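Local coordinates for capsular polysaccharide export system protein KpsC (Thermosulfurimonas dismutans, PDB 6MGD) that probably transfers Kdo in beta-2,7 linkage during synthesis of the glycolipid anchor that carries Gram-negative bacterial capsules, at residues A[53-58]-A[168-173]; A[262-267]-A[287-292]; A[180-185]-A[214-219]. All coordinates share one frame; numbering follows the deposited sequence.

Contact 1 of 3, residues A[53-58]-A[168-173]; sequences LENERV and IKFGSP
Lys169 NZ donates a hydrogen bond of 3.1 Å to Asn55 OD1, the one polar bond that joins segments 53-58 and 168-173. The Lys169 chain starts with CG anti to its backbone nitrogen (chi1 -179°) and stays extended through every later torsion, so the ammonium group is carried the full length of the side chain to the Asn55 amide. It meets the carbonyl oxygen from a bent direction: the C=O...N angle is 138°, and the donor sits 33° out of the carbonyl plane. Asn55 OD1 also lies at the edge of the Phe170 ring, near its plane, 3.8 Å from Phe170 CE1. One face of the ring is overlaid by Lys169 CG, 3.8 Å above the plane and displaced toward the rim. Its far corner, Phe170 CZ, reaches Glu54 CB at 3.7 Å. Beyond that methylene the Glu54 chain bends at chi2, and its carboxylate turns to a salt bridge with Arg68 on strand 64-71. With an alanine here in place of Phe170 the ring would be gone, which is likely to open a gap beside Glu54 CB and leave the Lys169 chain and Asn55 OD1 without the aromatic they lie against. Helix 52-56 closes in a Schellman motif with Arg57 as the positive-phi residue, Val58 N bonding to Leu53 O at 3.0 Å. In this GT-B fold the helix belongs with the first sheet, whereas segment 168-173 follows strand 155-159 of the second, so the contact bridges the two halves. One charge-to-neutral hydrogen bond and the touch of a ring on a methylene, covering only 135 Å², imply a light surface link between them.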
loop_
_atom_site.group_PDB
_atom_site.type_symbol
_atom_site.label_atom_id
_atom_site.label_comp_id
_atom_site.label_asym_id
_atom_site.label_seq_id
_atom_site.Cartn_x
_atom_site.Cartn_y
_atom_site.Cartn_z
ATOM N N LEU A 53 -1.419 10.044 14.477
ATOM C CA LEU A 53 -2.438 10.655 15.323
ATOM C C LEU A 53 -3.342 9.601 15.951
ATOM O O LEU A 53 -3.730 9.726 17.119
ATOM C CB LEU A 53 -3.259 11.657 14.512
ATOM C CG LEU A 53 -2.451 12.774 13.850
ATOM C CD1 LEU A 53 -3.336 13.645 12.966
ATOM C CD2 LEU A 53 -1.744 13.611 14.903
ATOM N N GLU A 54 -3.685 8.554 15.197
ATOM C CA GLU A 54 -4.546 7.507 15.738
ATOM C C GLU A 54 -3.833 6.703 16.820
ATOM O O GLU A 54 -4.460 6.281 17.798
ATOM C CB GLU A 54 -5.026 6.583 14.618
ATOM C CG GLU A 54 -6.066 7.201 13.690
ATOM C CD GLU A 54 -5.468 8.196 12.712
ATOM O OE1 GLU A 54 -4.254 8.103 12.431
ATOM O OE2 GLU A 54 -6.213 9.071 12.223
ATOM N N ASN A 55 -2.526 6.478 16.661
ATOM C CA ASN A 55 -1.772 5.757 17.682
ATOM C C ASN A 55 -1.676 6.557 18.975
ATOM O O ASN A 55 -1.583 5.970 20.059
ATOM C CB ASN A 55 -0.377 5.416 17.162
ATOM C CG ASN A 55 -0.414 4.490 15.966
ATOM O OD1 ASN A 55 -1.354 3.715 15.796
ATOM N ND2 ASN A 55 0.610 4.569 15.124
ATOM N N GLU A 56 -1.694 7.882 18.885
ATOM C CA GLU A 56 -1.698 8.741 20.059
ATOM C C GLU A 56 -3.102 9.138 20.489
ATOM O O GLU A 56 -3.249 9.817 21.512
ATOM C CB GLU A 56 -0.869 10.001 19.792
ATOM C CG GLU A 56 0.545 9.731 19.316
ATOM C CD GLU A 56 1.321 11.007 19.058
ATOM O OE1 GLU A 56 2.526 11.050 19.385
ATOM O OE2 GLU A 56 0.725 11.971 18.534
ATOM N N ARG A 57 -4.129 8.732 19.737
ATOM C CA ARG A 57 -5.522 9.082 20.024
ATOM C C ARG A 57 -5.714 10.594 20.105
ATOM O O ARG A 57 -6.580 11.085 20.835
ATOM C CB ARG A 57 -6.013 8.403 21.308
ATOM C CG ARG A 57 -6.078 6.887 21.213
ATOM C CD ARG A 57 -6.141 6.243 22.588
ATOM N NE ARG A 57 -5.053 6.700 23.450
ATOM C CZ ARG A 57 -3.801 6.259 23.376
ATOM N NH1 ARG A 57 -3.467 5.346 22.473
ATOM N NH2 ARG A 57 -2.880 6.736 24.203
ATOM N N VAL A 58 -4.906 11.336 19.357
ATOM C CA VAL A 58 -4.966 12.791 19.346
ATOM C C VAL A 58 -5.841 13.236 18.183
ATOM O O VAL A 58 -5.707 12.733 17.062
ATOM C CB VAL A 58 -3.557 13.399 19.245
ATOM C CG1 VAL A 58 -3.638 14.911 19.079
ATOM C CG2 VAL A 58 -2.739 13.040 20.476
ATOM N N ILE A 168 -2.174 -3.830 9.260
ATOM C CA ILE A 168 -2.883 -4.920 9.918
ATOM C C ILE A 168 -3.767 -4.384 11.037
ATOM O O ILE A 168 -4.877 -4.881 11.260
ATOM C CB ILE A 168 -1.879 -5.964 10.434
ATOM C CG1 ILE A 168 -0.978 -6.448 9.293
ATOM C CG2 ILE A 168 -2.611 -7.138 11.077
ATOM C CD1 ILE A 168 0.034 -7.486 9.719
ATOM N N LYS A 169 -3.294 -3.351 11.737
ATOM C CA LYS A 169 -4.065 -2.768 12.827
ATOM C C LYS A 169 -5.344 -2.117 12.313
ATOM O O LYS A 169 -6.433 -2.374 12.835
ATOM C CB LYS A 169 -3.205 -1.758 13.586
ATOM C CG LYS A 169 -3.915 -1.113 14.765
ATOM C CD LYS A 169 -2.980 -0.213 15.552
ATOM C CE LYS A 169 -3.724 0.524 16.661
ATOM N NZ LYS A 169 -2.841 1.483 17.383
ATOM N N PHE A 170 -5.236 -1.276 11.287
ATOM C CA PHE A 170 -6.385 -0.552 10.759
ATOM C C PHE A 170 -6.938 -1.150 9.472
ATOM O O PHE A 170 -7.907 -0.615 8.926
ATOM C CB PHE A 170 -6.019 0.917 10.518
ATOM C CG PHE A 170 -5.529 1.630 11.742
ATOM C CD1 PHE A 170 -4.175 1.688 12.031
ATOM C CD2 PHE A 170 -6.420 2.247 12.602
ATOM C CE1 PHE A 170 -3.721 2.346 13.159
ATOM C CE2 PHE A 170 -5.972 2.907 13.731
ATOM C CZ PHE A 170 -4.621 2.957 14.010
ATOM N N GLY A 171 -6.356 -2.238 8.976
ATOM C CA GLY A 171 -6.806 -2.794 7.715
ATOM C C GLY A 171 -7.292 -4.225 7.795
ATOM O O GLY A 171 -7.884 -4.729 6.838
ATOM N N SER A 172 -7.052 -4.894 8.920
ATOM C CA SER A 172 -7.485 -6.278 9.083
ATOM C C SER A 172 -8.532 -6.359 10.183
ATOM O O SER A 172 -8.204 -6.135 11.358
ATOM C CB SER A 172 -6.297 -7.183 9.407
ATOM O OG SER A 172 -6.696 -8.542 9.452
ATOM N N PRO A 173 -9.789 -6.678 9.863
ATOM C CA PRO A 173 -10.841 -6.620 10.890
ATOM C C PRO A 173 -10.808 -7.766 11.885
ATOM O O PRO A 173 -11.407 -7.635 12.959
ATOM C CB PRO A 173 -12.134 -6.645 10.063
ATOM C CG PRO A 173 -11.758 -7.391 8.824
ATOM C CD PRO A 173 -10.324 -7.019 8.533
#

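Contact 2 of 3, residues A[262-267]-A[287-292]; sequences HPFYAG and QELVAG
A type I beta turn from Pro263 to Ala266, in the loop that follows strand 257-259 of the parallel sheet in this GT-B fold, sets Phe264 and Tyr265 at its two corners against Leu289 of helix 286-296, which leads to strand 298-300 of the mixed sheet. The turn is closed by Ala266 N bonding to Pro263 O at 3.0 Å, and Arg280 NH1 bonds the carbonyl oxygens of both Pro263 and Ala266. Leu289 comes in as a branched tip whose two methyls are shared out between the corners. Its CD2 approaches Phe264 CE2 obliquely at 4.3 Å, a loose touch, while the other methyl goes to the methylene of Tyr265 and not to its ring. That division follows from the Tyr265 torsion: CG lies between the backbone N and the carbonyl carbon (chi1 49°), which leads the ring away from the helix and sends its hydroxyl to a hydrogen bond with Ser244 O. The ring then packs within its own turn. Pro263 CG stands 3.5 Å above one of its faces, and Tyr265 CD1 lies 3.6 Å above a face of Phe264, off toward the rim. Helix 246-253 completes the surroundings, with Phe248 and Leu251 touching both Tyr265 and Leu289; the Phe264 ring meets Phe248 edge-to-face and stacks on Phe73. Phe264, Tyr265 and Leu289 are all buried and no hydrogen bond crosses between the segments, making this purely apolar packing; its closest approach is Leu289 CD1 to Tyr265 CB, at 3.8 Å.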
loop_
_atom_site.group_PDB
_atom_site.type_symbol
_atom_site.label_atom_id
_atom_site.label_comp_id
_atom_site.label_asym_id
_atom_site.label_seq_id
_atom_site.Cartn_x
_atom_site.Cartn_y
_atom_site.Cartn_z
ATOM N N HIS A 262 -8.525 -6.347 4.739
ATOM C CA HIS A 262 -9.146 -5.328 3.890
ATOM C C HIS A 262 -8.093 -4.350 3.384
ATOM O O HIS A 262 -8.070 -3.180 3.788
ATOM C CB HIS A 262 -10.248 -4.583 4.640
ATOM C CG HIS A 262 -11.480 -5.398 4.879
ATOM N ND1 HIS A 262 -12.300 -5.205 5.970
ATOM C CD2 HIS A 262 -12.039 -6.401 4.160
ATOM C CE1 HIS A 262 -13.307 -6.059 5.918
ATOM N NE2 HIS A 262 -13.172 -6.796 4.831
ATOM N N PRO A 263 -7.211 -4.792 2.487
ATOM C CA PRO A 263 -6.239 -3.868 1.894
ATOM C C PRO A 263 -6.931 -2.882 0.967
ATOM O O PRO A 263 -8.134 -2.972 0.695
ATOM C CB PRO A 263 -5.290 -4.789 1.124
ATOM C CG PRO A 263 -6.113 -5.988 0.810
ATOM C CD PRO A 263 -7.041 -6.168 1.984
ATOM N N PHE A 264 -6.143 -1.929 0.460
ATOM C CA PHE A 264 -6.702 -0.856 -0.356
ATOM C C PHE A 264 -7.299 -1.369 -1.659
ATOM O O PHE A 264 -8.160 -0.696 -2.236
ATOM C CB PHE A 264 -5.630 0.207 -0.640
ATOM C CG PHE A 264 -4.625 -0.185 -1.699
ATOM C CD1 PHE A 264 -3.431 -0.794 -1.351
ATOM C CD2 PHE A 264 -4.861 0.088 -3.041
ATOM C CE1 PHE A 264 -2.500 -1.143 -2.322
ATOM C CE2 PHE A 264 -3.939 -0.261 -4.016
ATOM C CZ PHE A 264 -2.755 -0.875 -3.657
ATOM N N TYR A 265 -6.867 -2.535 -2.132
ATOM C CA TYR A 265 -7.368 -3.108 -3.372
ATOM C C TYR A 265 -8.492 -4.110 -3.150
ATOM O O TYR A 265 -8.960 -4.718 -4.116
ATOM C CB TYR A 265 -6.221 -3.769 -4.153
ATOM C CG TYR A 265 -5.358 -4.703 -3.329
ATOM C CD1 TYR A 265 -4.263 -4.225 -2.619
ATOM C CD2 TYR A 265 -5.636 -6.063 -3.264
ATOM C CE1 TYR A 265 -3.473 -5.071 -1.865
ATOM C CE2 TYR A 265 -4.852 -6.916 -2.512
ATOM C CZ TYR A 265 -3.772 -6.416 -1.815
ATOM O OH TYR A 265 -2.987 -7.259 -1.064
ATOM N N ALA A 266 -8.942 -4.287 -1.913
ATOM C CA ALA A 266 -10.018 -5.217 -1.607
ATOM C C ALA A 266 -11.374 -4.520 -1.681
ATOM O O ALA A 266 -11.473 -3.291 -1.653
ATOM C CB ALA A 266 -9.823 -5.834 -0.222
ATOM N N GLY A 267 -12.425 -5.333 -1.781
ATOM C CA GLY A 267 -13.780 -4.835 -1.853
ATOM C C GLY A 267 -14.246 -4.410 -3.227
ATOM O O GLY A 267 -15.431 -4.089 -3.384
ATOM N N GLN A 287 -7.689 -1.795 -14.718
ATOM C CA GLN A 287 -7.247 -0.487 -15.191
ATOM C C GLN A 287 -7.780 0.632 -14.306
ATOM O O GLN A 287 -7.064 1.598 -14.021
ATOM C CB GLN A 287 -7.681 -0.281 -16.641
ATOM C CG GLN A 287 -7.055 -1.262 -17.615
ATOM C CD GLN A 287 -7.722 -1.231 -18.972
ATOM O OE1 GLN A 287 -8.499 -0.326 -19.275
ATOM N NE2 GLN A 287 -7.425 -2.227 -19.799
ATOM N N GLU A 288 -9.039 0.526 -13.869
ATOM C CA GLU A 288 -9.581 1.522 -12.951
ATOM C C GLU A 288 -8.793 1.547 -11.648
ATOM O O GLU A 288 -8.477 2.622 -11.126
ATOM C CB GLU A 288 -11.062 1.242 -12.683
ATOM C CG GLU A 288 -11.922 1.177 -13.938
ATOM C CD GLU A 288 -13.387 0.917 -13.634
ATOM O OE1 GLU A 288 -14.110 1.882 -13.305
ATOM O OE2 GLU A 288 -13.814 -0.254 -13.717
ATOM N N LEU A 289 -8.455 0.368 -11.119
ATOM C CA LEU A 289 -7.656 0.293 -9.899
ATOM C C LEU A 289 -6.289 0.937 -10.104
ATOM O O LEU A 289 -5.847 1.759 -9.293
ATOM C CB LEU A 289 -7.503 -1.167 -9.468
ATOM C CG LEU A 289 -7.441 -1.530 -7.977
ATOM C CD1 LEU A 289 -6.597 -2.785 -7.767
ATOM C CD2 LEU A 289 -6.937 -0.386 -7.106
ATOM N N VAL A 290 -5.607 0.574 -11.192
ATOM C CA VAL A 290 -4.266 1.091 -11.447
ATOM C C VAL A 290 -4.306 2.593 -11.698
ATOM O O VAL A 290 -3.494 3.348 -11.147
ATOM C CB VAL A 290 -3.623 0.327 -12.619
ATOM C CG1 VAL A 290 -2.380 1.054 -13.121
ATOM C CG2 VAL A 290 -3.279 -1.093 -12.188
ATOM N N ALA A 291 -5.251 3.054 -12.523
ATOM C CA ALA A 291 -5.359 4.484 -12.800
ATOM C C ALA A 291 -5.590 5.287 -11.528
ATOM O O ALA A 291 -5.121 6.425 -11.419
ATOM C CB ALA A 291 -6.482 4.745 -13.801
ATOM N N GLY A 292 -6.301 4.717 -10.557
ATOM C CA GLY A 292 -6.558 5.406 -9.309
ATOM C C GLY A 292 -5.426 5.282 -8.310
ATOM O O GLY A 292 -4.972 6.284 -7.750
#

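Contact 3 of 3, residues A[180-185]-A[214-219]; sequences ELLKSV and GELLKF
Lys183 lays its CG over the face of the Phe219 ring in a CH-pi contact, the methylene carbon 3.5 Å from the ring centroid and only 13° off the normal. The two side chains run side by side and point the same way. The lysine thus meets the aromatic with the aliphatic part of its chain, CG coming within 3.4 Å of Phe219 CZ, before the chain bends at chi3 and chi4 on the way to the ammonium group. At the root of the side chain, Phe219 CB is 3.7 Å from the backbone oxygen Leu182 O, which brings the segment 214-219 close against one turn of helix 178-188. A second touch lies to one side: Leu182 CD1 and Leu216 CD2 meet methyl to methyl at 3.7 Å, their side chains crossing at a slant. With CG anti to the carbonyl carbon (chi1 -75°), Leu182 sends its branch out to this meeting.

Two hydrogen bonds help to place the aromatic residue: Phe219 N bonds to Leu216 O at 3.1 Å, which fixes the spacing of the two hydrophobic residues that face the helix, and Arg186 NE bonds Phe219 O. Lys218 CB stands 4.1 Å above the opposite face of the Phe219 ring, so a lysine methylene lies over each face, the second one more loosely and off-centre. Farther out, Tyr196 on strand 193-197 packs on both Leu182 and Leu216. The segment thus packs against the flank of helix 178-188 that carries Leu182 and Lys183, just ahead of strand 222-223, an edge of the parallel sheet. With no hydrogen bond between the two segments, the 236 Å² contact rests on dispersion and CH-pi attraction, and the lysine charge is likely to take little direct part in it.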
loop_
_atom_site.group_PDB
_atom_site.type_symbol
_atom_site.label_atom_id
_atom_site.label_comp_id
_atom_site.label_asym_id
_atom_site.label_seq_id
_atom_site.Cartn_x
_atom_site.Cartn_y
_atom_site.Cartn_z
ATOM N N GLU A 180 -2.366 -17.040 12.441
ATOM C CA GLU A 180 -3.803 -17.069 12.190
ATOM C C GLU A 180 -4.110 -16.970 10.702
ATOM O O GLU A 180 -5.078 -17.579 10.229
ATOM C CB GLU A 180 -4.495 -15.942 12.957
ATOM C CG GLU A 180 -4.626 -16.194 14.450
ATOM C CD GLU A 180 -5.452 -17.427 14.756
ATOM O OE1 GLU A 180 -4.947 -18.329 15.459
ATOM O OE2 GLU A 180 -6.607 -17.497 14.284
ATOM N N LEU A 181 -3.308 -16.213 9.952
ATOM C CA LEU A 181 -3.477 -16.176 8.505
ATOM C C LEU A 181 -3.209 -17.545 7.896
ATOM O O LEU A 181 -4.048 -18.089 7.169
ATOM C CB LEU A 181 -2.555 -15.123 7.892
ATOM C CG LEU A 181 -2.535 -15.084 6.362
ATOM C CD1 LEU A 181 -3.933 -14.840 5.810
ATOM C CD2 LEU A 181 -1.563 -14.025 5.860
ATOM N N LEU A 182 -2.045 -18.127 8.199
ATOM C CA LEU A 182 -1.721 -19.454 7.689
ATOM C C LEU A 182 -2.737 -20.487 8.155
ATOM O O LEU A 182 -3.089 -21.406 7.405
ATOM C CB LEU A 182 -0.311 -19.852 8.118
ATOM C CG LEU A 182 0.819 -19.154 7.361
ATOM C CD1 LEU A 182 2.173 -19.563 7.915
ATOM C CD2 LEU A 182 0.723 -19.476 5.879
ATOM N N LYS A 183 -3.221 -20.352 9.392
ATOM C CA LYS A 183 -4.301 -21.212 9.863
ATOM C C LYS A 183 -5.542 -21.042 8.997
ATOM O O LYS A 183 -6.063 -22.012 8.438
ATOM C CB LYS A 183 -4.620 -20.903 11.326
ATOM C CG LYS A 183 -3.771 -21.662 12.328
ATOM C CD LYS A 183 -4.127 -21.273 13.756
ATOM C CE LYS A 183 -5.630 -21.332 13.993
ATOM N NZ LYS A 183 -6.191 -22.682 13.709
ATOM N N SER A 184 -6.013 -19.800 8.857
ATOM C CA SER A 184 -7.217 -19.542 8.074
ATOM C C SER A 184 -7.047 -19.943 6.614
ATOM O O SER A 184 -8.014 -20.377 5.977
ATOM C CB SER A 184 -7.597 -18.066 8.175
ATOM O OG SER A 184 -8.748 -17.789 7.398
ATOM N N VAL A 185 -5.837 -19.802 6.063
ATOM C CA VAL A 185 -5.607 -20.200 4.676
ATOM C C VAL A 185 -5.790 -21.703 4.518
ATOM O O VAL A 185 -6.410 -22.170 3.554
ATOM C CB VAL A 185 -4.210 -19.749 4.207
ATOM C CG1 VAL A 185 -3.859 -20.405 2.878
ATOM C CG2 VAL A 185 -4.153 -18.238 4.069
ATOM N N GLY A 214 8.353 -24.090 13.426
ATOM C CA GLY A 214 7.800 -25.422 13.596
ATOM C C GLY A 214 6.283 -25.428 13.605
ATOM O O GLY A 214 5.653 -26.321 13.033
ATOM N N GLU A 215 5.676 -24.433 14.255
ATOM C CA GLU A 215 4.224 -24.311 14.262
ATOM C C GLU A 215 3.682 -23.732 12.963
ATOM O O GLU A 215 2.485 -23.871 12.689
ATOM C CB GLU A 215 3.776 -23.453 15.447
ATOM C CG GLU A 215 4.385 -22.060 15.476
ATOM C CD GLU A 215 4.182 -21.368 16.810
ATOM O OE1 GLU A 215 5.159 -20.801 17.344
ATOM O OE2 GLU A 215 3.046 -21.397 17.329
ATOM N N LEU A 216 4.532 -23.087 12.161
ATOM C CA LEU A 216 4.103 -22.635 10.841
ATOM C C LEU A 216 3.882 -23.816 9.905
ATOM O O LEU A 216 2.907 -23.839 9.145
ATOM C CB LEU A 216 5.135 -21.672 10.253
ATOM C CG LEU A 216 5.403 -20.365 10.999
ATOM C CD1 LEU A 216 6.549 -19.613 10.342
ATOM C CD2 LEU A 216 4.152 -19.504 11.041
ATOM N N LEU A 217 4.773 -24.808 9.954
ATOM C CA LEU A 217 4.685 -25.981 9.092
ATOM C C LEU A 217 3.475 -26.857 9.387
ATOM O O LEU A 217 3.137 -27.708 8.558
ATOM C CB LEU A 217 5.964 -26.813 9.212
ATOM C CG LEU A 217 7.209 -26.248 8.526
ATOM C CD1 LEU A 217 8.432 -27.092 8.852
ATOM C CD2 LEU A 217 6.998 -26.167 7.020
ATOM N N LYS A 218 2.815 -26.678 10.533
ATOM C CA LYS A 218 1.593 -27.426 10.802
ATOM C C LYS A 218 0.412 -26.934 9.978
ATOM O O LYS A 218 -0.667 -27.534 10.051
ATOM C CB LYS A 218 1.256 -27.371 12.295
ATOM C CG LYS A 218 2.307 -28.037 13.175
ATOM C CD LYS A 218 1.776 -28.375 14.559
ATOM C CE LYS A 218 1.573 -27.130 15.405
ATOM N NZ LYS A 218 1.216 -27.485 16.807
ATOM N N PHE A 219 0.588 -25.865 9.201
ATOM C CA PHE A 219 -0.447 -25.367 8.305
ATOM C C PHE A 219 0.057 -25.032 6.909
ATOM O O PHE A 219 -0.760 -24.960 5.984
ATOM C CB PHE A 219 -1.120 -24.124 8.905
ATOM C CG PHE A 219 -1.469 -24.279 10.354
ATOM C CD1 PHE A 219 -2.586 -25.003 10.739
ATOM C CD2 PHE A 219 -0.670 -23.716 11.336
ATOM C CE1 PHE A 219 -2.904 -25.156 12.075
ATOM C CE2 PHE A 219 -0.982 -23.866 12.674
ATOM C CZ PHE A 219 -2.101 -24.588 13.045
#

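Overall arrangement
Only contact 3 lies wholly within the half of the GT-B fold built on the parallel sheet. Contacts 1 and 2 lie where it meets the mixed-sheet half, contact 2 through the helix leading to strand 298-300. Along the chain the order is contact 1, contact 3, contact 2. Helices 166-169 and 178-188 are consecutive, yet contacts 1 and 3 have centres about 25 Å apart. Contacts 1 and 2, centres about 21 Å apart, touch: Gly171 O is 2.7 Å from His262 N, probably tying the loop of contact 1 to the residue just ahead of the contact 2 turn. GT-B active sites lie in the cleft between halves, so these two contacts probably bear on how the halves sit together.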